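PDB 2O14: hypothetical protein yxiM from Bacillus subtilis, which probably acts as an esterase of the GDSL lipolytic family, joining a hydrolase domain to a galactose-binding-like beta domain, though its substrate is not established. Local coordinates for residues A101-E106 with I112-D117. Sequence-based numbering, arbitrary orientation.
Sequences ASVAAE and INMTGD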
loop_
_atom_site.group_PDB
_atom_site.type_symbol
_atom_site.label_atom_id
_atom_site.label_comp_id
_atom_site.label_asym_id
_atom_site.label_seq_id
_atom_site.Cartn_x
_atom_site.Cartn_y
_atom_site.Cartn_z
ATOM N N ALA A 101 -4.092 8.183 7.375
ATOM C CA ALA A 101 -2.853 7.882 8.079
ATOM C C ALA A 101 -2.217 6.586 7.596
ATOM O O ALA A 101 -2.879 5.744 6.987
ATOM C CB ALA A 101 -3.126 7.789 9.576
ATOM N N SER A 102 -0.924 6.442 7.864
ATOM C CA SER A 102 -0.182 5.242 7.491
ATOM C C SER A 102 0.355 4.591 8.757
ATOM O O SER A 102 0.404 5.215 9.815
ATOM C CB SER A 102 0.986 5.595 6.564
ATOM O OG SER A 102 0.522 6.010 5.284
ATOM N N VAL A 103 0.745 3.328 8.649
ATOM C CA VAL A 103 1.297 2.611 9.783
ATOM C C VAL A 103 2.764 2.347 9.501
ATOM O O VAL A 103 3.129 1.996 8.374
ATOM C CB VAL A 103 0.573 1.265 10.008
ATOM C CG1 VAL A 103 1.311 0.442 11.049
ATOM C CG2 VAL A 103 -0.842 1.513 10.481
ATOM N N ALA A 104 3.604 2.535 10.515
ATOM C CA ALA A 104 5.041 2.301 10.386
ATOM C C ALA A 104 5.488 1.309 11.459
ATOM O O ALA A 104 4.954 1.290 12.563
ATOM C CB ALA A 104 5.805 3.617 10.544
ATOM N N ALA A 105 6.471 0.483 11.131
ATOM C CA ALA A 105 6.978 -0.492 12.083
ATOM C C ALA A 105 8.379 -0.861 11.646
ATOM O O ALA A 105 8.638 -1.020 10.458
ATOM C CB ALA A 105 6.086 -1.719 12.106
ATOM N N GLU A 106 9.285 -0.977 12.611
ATOM C CA GLU A 106 10.671 -1.313 12.323
ATOM C C GLU A 106 11.343 -0.265 11.432
ATOM O O GLU A 106 12.180 -0.598 10.591
ATOM C CB GLU A 106 10.754 -2.690 11.665
ATOM C CG GLU A 106 10.130 -3.802 12.503
ATOM C CD GLU A 106 10.630 -3.801 13.945
ATOM O OE1 GLU A 106 9.879 -3.339 14.835
ATOM O OE2 GLU A 106 11.777 -4.252 14.185
ATOM N N ILE A 112 -0.140 1.862 3.764
ATOM C CA ILE A 112 -0.236 3.217 3.236
ATOM C C ILE A 112 -1.628 3.832 3.144
ATOM O O ILE A 112 -2.549 3.251 2.569
ATOM C CB ILE A 112 0.410 3.314 1.822
ATOM C CG1 ILE A 112 1.887 2.906 1.875
ATOM C CG2 ILE A 112 0.267 4.734 1.287
ATOM C CD1 ILE A 112 2.758 3.790 2.774
ATOM N N ASN A 113 -1.758 5.026 3.714
ATOM C CA ASN A 113 -2.990 5.806 3.679
ATOM C C ASN A 113 -4.324 5.126 3.970
ATOM O O ASN A 113 -5.210 5.100 3.112
ATOM C CB ASN A 113 -3.098 6.528 2.326
ATOM C CG ASN A 113 -2.024 7.588 2.140
ATOM O OD1 ASN A 113 -1.638 7.897 1.016
ATOM N ND2 ASN A 113 -1.549 8.162 3.245
HETATM N N MSE A 114 -4.476 4.591 5.175
HETATM C CA MSE A 114 -5.741 3.992 5.575
HETATM C C MSE A 114 -6.627 5.213 5.862
HETATM O O MSE A 114 -6.120 6.256 6.282
HETATM C CB MSE A 114 -5.559 3.162 6.852
HETATM C CG MSE A 114 -4.661 1.942 6.704
HETATM SE SE MSE A 114 -4.185 1.203 8.451
HETATM C CE MSE A 114 -3.230 2.758 9.092
ATOM N N THR A 115 -7.932 5.105 5.633
ATOM C CA THR A 115 -8.817 6.245 5.886
ATOM C C THR A 115 -10.074 5.856 6.653
ATOM O O THR A 115 -10.453 4.684 6.689
ATOM C CB THR A 115 -9.250 6.936 4.564
ATOM O OG1 THR A 115 -10.110 6.062 3.822
ATOM C CG2 THR A 115 -8.030 7.289 3.707
ATOM N N GLY A 116 -10.714 6.846 7.271
ATOM C CA GLY A 116 -11.930 6.583 8.018
ATOM C C GLY A 116 -11.705 6.122 9.447
ATOM O O GLY A 116 -10.761 5.373 9.728
ATOM N N ASP A 117 -12.573 6.576 10.350
ATOM C CA ASP A 117 -12.492 6.202 11.758
ATOM C C ASP A 117 -12.552 4.683 11.883
ATOM O O ASP A 117 -13.357 4.035 11.215
ATOM C CB ASP A 117 -13.670 6.786 12.547
ATOM C CG ASP A 117 -13.717 8.295 12.510
ATOM O OD1 ASP A 117 -12.739 8.916 12.041
ATOM O OD2 ASP A 117 -14.737 8.859 12.965
#
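A101 and M114, the latter modelled as selenomethionine, form an antiparallel hydrogen-bonded pair between the two strands of a beta hairpin. A101 N donates to M114 O at 3.0 Å, and the bond is nearly straight at 167°. The return bond, M114 N to A101 O, is shorter at 2.7 Å but bent to 139°. A101 O also receives a CA-H...O contact from N113 CA, 3.3 Å away.

One residue further along, a side chain replaces the backbone as partner. S102 turns OG anti to its carbonyl carbon (chi1 -70°), which carries the hydroxyl to N113 N. That amide donates to OG over 2.9 Å in an almost linear bond. Serine suits the position: its hydroxyl, one carbon from the backbone, accepts the hydrogen in place of a backbone carbonyl. N113 itself has positive phi (46°), a backbone shape that asparagine tolerates better than most residues and that is consistent with the irregularity of strand 108-115. Closer to the turn, backbone bonds link V103 to both Q110 and V111.

The small A101 packs on V136 and F145. M114 and V103 both reach strand 87-95, M114 touching L95 and V103 touching V93, within the galactose-binding-like domain, though the exact placing of the end of M114 is uncertain.

Strand 108-115 is one of the two outermost strands of its five-stranded sheet, and M114 and T115 touch Y177, in a loop of the GDSL hydrolase region. The chemistry thus implies that the N113 and M114 amides both find acceptors across an irregular edge, one a serine hydroxyl and the other a backbone carbonyl.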